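Local coordinates for coiled-coil and C2 domain-containing protein 1-like (Drosophila melanogaster, PDB 6EI6) that binds phosphatidylinositol monophosphates through its C2 domain and regulates ESCRT-III in endosomal protein sorting, probably by preventing inappropriate polymerisation of Shrub, at residues P135-T140 with I161-S166. Sequence-based numbering, arbitrary orientation.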
ATOM      1  N   PRO A 135      -5.077   3.336  33.312  1.00 87.16           N
ATOM      2  CA  PRO A 135      -4.469   4.501  32.656  1.00 86.88           C
ATOM      3  C   PRO A 135      -3.056   4.154  32.226  1.00 82.73           C
ATOM      4  O   PRO A 135      -2.832   3.513  31.189  1.00 77.89           O
ATOM      5  CB  PRO A 135      -4.492   5.581  33.752  1.00 87.20           C
ATOM      6  CG  PRO A 135      -4.502   4.811  35.062  1.00 87.18           C
ATOM      7  CD  PRO A 135      -5.166   3.478  34.782  1.00 87.51           C
ATOM      8  N   LYS A 136      -2.108   4.581  33.061  1.00 83.57           N
ATOM      9  CA  LYS A 136      -0.732   4.105  33.115  1.00 82.57           C
ATOM     10  C   LYS A 136      -0.731   2.604  33.427  1.00 80.93           C
ATOM     11  O   LYS A 136      -1.792   1.972  33.369  1.00 74.46           O
ATOM     12  CB  LYS A 136       0.020   4.956  34.151  1.00 84.38           C
ATOM     13  CG  LYS A 136       1.512   4.723  34.321  1.00 86.70           C
ATOM     14  CD  LYS A 136       1.934   4.985  35.768  1.00 83.64           C
ATOM     15  CE  LYS A 136       1.129   4.176  36.794  1.00 78.62           C
ATOM     16  NZ  LYS A 136       1.182   2.696  36.654  1.00 79.36           N
ATOM     17  N   ASP A 137       0.428   2.036  33.804  1.00 84.04           N
ATOM     18  CA  ASP A 137       0.777   0.616  33.662  1.00 83.93           C
ATOM     19  C   ASP A 137      -0.369  -0.280  33.220  1.00 82.73           C
ATOM     20  O   ASP A 137      -0.777  -1.215  33.923  1.00 85.60           O
ATOM     21  CB  ASP A 137       1.394   0.025  34.935  1.00 85.66           C
ATOM     22  CG  ASP A 137       2.193  -1.281  34.655  1.00 87.20           C
ATOM     23  OD1 ASP A 137       3.431  -1.268  34.863  1.00 89.75           O
ATOM     24  OD2 ASP A 137       1.606  -2.330  34.271  1.00 82.59           O
ATOM     25  N   VAL A 138      -0.921   0.054  32.066  1.00 80.79           N
ATOM     26  CA  VAL A 138      -1.131  -0.965  31.057  1.00 75.31           C
ATOM     27  C   VAL A 138       0.224  -1.136  30.371  1.00 74.21           C
ATOM     28  O   VAL A 138       0.885  -0.146  30.025  1.00 72.83           O
ATOM     29  CB  VAL A 138      -2.266  -0.574  30.095  1.00 72.47           C
ATOM     30  CG1 VAL A 138      -1.836   0.462  29.058  1.00 72.88           C
ATOM     31  CG2 VAL A 138      -2.886  -1.806  29.476  1.00 69.18           C
ATOM     32  N   ASP A 139       0.718  -2.370  30.343  1.00 72.78           N
ATOM     33  CA  ASP A 139       1.951  -2.714  29.651  1.00 71.19           C
ATOM     34  C   ASP A 139       1.552  -3.529  28.437  1.00 71.76           C
ATOM     35  O   ASP A 139       0.719  -4.437  28.549  1.00 65.16           O
ATOM     36  CB  ASP A 139       2.919  -3.514  30.530  1.00 74.36           C
ATOM     37  CG  ASP A 139       3.378  -2.748  31.752  1.00 80.82           C
ATOM     38  OD1 ASP A 139       3.427  -1.501  31.696  1.00 82.00           O
ATOM     39  OD2 ASP A 139       3.705  -3.397  32.778  1.00 84.86           O
ATOM     40  N   THR A 140       2.129  -3.203  27.282  1.00 72.89           N
ATOM     41  CA  THR A 140       1.659  -3.782  26.033  1.00 63.10           C
ATOM     42  C   THR A 140       2.833  -4.223  25.180  1.00 61.57           C
ATOM     43  O   THR A 140       3.953  -3.724  25.305  1.00 64.91           O
ATOM     44  CB  THR A 140       0.784  -2.798  25.253  1.00 62.40           C
ATOM     45  OG1 THR A 140       1.329  -1.484  25.394  1.00 68.49           O
ATOM     46  CG2 THR A 140      -0.622  -2.797  25.803  1.00 59.39           C
ATOM     47  N   ILE A 161       6.551  -2.096  25.956  1.00 73.85           N
ATOM     48  CA  ILE A 161       6.494  -0.757  26.523  1.00 78.09           C
ATOM     49  C   ILE A 161       5.762  -0.853  27.849  1.00 78.89           C
ATOM     50  O   ILE A 161       4.885  -1.715  28.038  1.00 75.65           O
ATOM     51  CB  ILE A 161       5.815   0.242  25.565  1.00 72.69           C
ATOM     52  CG1 ILE A 161       4.347  -0.132  25.344  1.00 74.47           C
ATOM     53  CG2 ILE A 161       6.575   0.326  24.263  1.00 65.54           C
ATOM     54  CD1 ILE A 161       3.366   0.426  26.389  1.00 71.84           C
ATOM     55  N   ARG A 162       6.125   0.027  28.778  1.00 81.26           N
ATOM     56  CA  ARG A 162       5.547   0.018  30.109  1.00 79.36           C
ATOM     57  C   ARG A 162       4.833   1.338  30.346  1.00 77.91           C
ATOM     58  O   ARG A 162       5.367   2.406  30.015  1.00 79.30           O
ATOM     59  CB  ARG A 162       6.618  -0.243  31.187  1.00 82.78           C
ATOM     60  CG  ARG A 162       7.208  -1.678  31.174  1.00 82.80           C
ATOM     61  CD  ARG A 162       8.539  -1.784  31.952  1.00 87.18           C
ATOM     62  NE  ARG A 162       9.709  -1.896  31.074  1.00 91.15           N
ATOM     63  CZ  ARG A 162      10.926  -1.435  31.371  1.00 90.94           C
ATOM     64  NH1 ARG A 162      11.153  -0.836  32.536  1.00 85.90           N
ATOM     65  NH2 ARG A 162      11.921  -1.577  30.501  1.00 83.83           N
ATOM     66  N   ASP A 163       3.602   1.245  30.857  1.00 74.83           N
ATOM     67  CA  ASP A 163       2.912   2.354  31.506  1.00 80.79           C
ATOM     68  C   ASP A 163       2.416   3.415  30.529  1.00 78.61           C
ATOM     69  O   ASP A 163       2.785   4.589  30.650  1.00 76.59           O
ATOM     70  CB  ASP A 163       3.829   3.003  32.556  1.00 85.42           C
ATOM     71  CG  ASP A 163       4.321   2.015  33.626  1.00 84.83           C
ATOM     72  OD1 ASP A 163       3.978   0.819  33.575  1.00 83.76           O
ATOM     73  OD2 ASP A 163       5.090   2.446  34.513  1.00 86.17           O
ATOM     74  N   THR A 164       1.559   3.020  29.583  1.00 75.23           N
ATOM     75  CA  THR A 164       0.897   3.980  28.702  1.00 68.66           C
ATOM     76  C   THR A 164      -0.184   3.334  27.848  1.00 65.70           C
ATOM     77  O   THR A 164       0.013   2.247  27.289  1.00 66.26           O
ATOM     78  CB  THR A 164       1.904   4.691  27.785  1.00 70.78           C
ATOM     79  OG1 THR A 164       1.197   5.385  26.756  1.00 63.31           O
ATOM     80  CG2 THR A 164       2.883   3.715  27.146  1.00 58.13           C
ATOM     81  N   SER A 165      -1.334   4.014  27.751  1.00 66.70           N
ATOM     82  CA  SER A 165      -2.427   3.623  26.861  1.00 64.42           C
ATOM     83  C   SER A 165      -2.123   3.906  25.389  1.00 62.40           C
ATOM     84  O   SER A 165      -2.838   3.408  24.513  1.00 60.66           O
ATOM     85  CB  SER A 165      -3.701   4.370  27.270  1.00 65.90           C
ATOM     86  OG  SER A 165      -4.855   3.925  26.572  1.00 65.06           O
ATOM     87  N   SER A 166      -1.103   4.708  25.101  1.00 61.96           N
ATOM     88  CA  SER A 166      -0.736   5.101  23.739  1.00 60.08           C
ATOM     89  C   SER A 166       0.744   4.798  23.542  1.00 57.46           C
ATOM     90  O   SER A 166       1.579   5.708  23.464  1.00 56.14           O
ATOM     91  CB  SER A 166      -1.042   6.580  23.486  1.00 59.28           C
ATOM     92  OG  SER A 166      -2.448   6.820  23.457  1.00 60.36           O
TER
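The carboxylates of Asp139 and Asp163 run alongside each other, their planes 19° apart, with OD1 of each 3.0 Å from the other. Arg162 covers one face of the Asp139 carboxylate with its aliphatic CB and CG (CG 4.0 Å from Asp139 CG), while its guanidinium extends out past it. Close to the plane of the same group, the backbone N of Asp163 donates a bent hydrogen bond to Asp139 OD1 (2.9 Å). Asp137 closes in as a third acid, its carboxylate turned 53° from that of Asp163 and its OD1 2.5 Å from Asp163 OD1, though its placing is less certain. Lys136 CG runs alongside Asp163 CB at 3.4 Å, but its ammonium stays beyond salt-bridge distance. On the backbone side of the acids, Val138 O takes the N-H of Thr164 in the carbonyl plane (3.3 Å), and a weak second bond from Asp163 N. Thr140, in strand 140-145, and Ile161 form a single antiparallel hydrogen-bonded bridge. Ile161 CG1, set between its own backbone N and carbonyl carbon (chi1 64°), sends CD1 to 3.0 Å from Thr140 OG1. Shortening Asp139 to an alanine takes away the carboxylate and its weak, long ion pair with Arg200, and Asp163 N would probably keep only its weak bond to Val138 O while the Arg162 methylenes lose their cover. The contact thus joins two loops of the C2 domain through main-chain bonds next to crowded acids. The closeness of Asp139 and Asp163 may raise the proton affinity of one of them; acidic clusters bind calcium in other C2 domains, but this domain lacks most residues crucial for that.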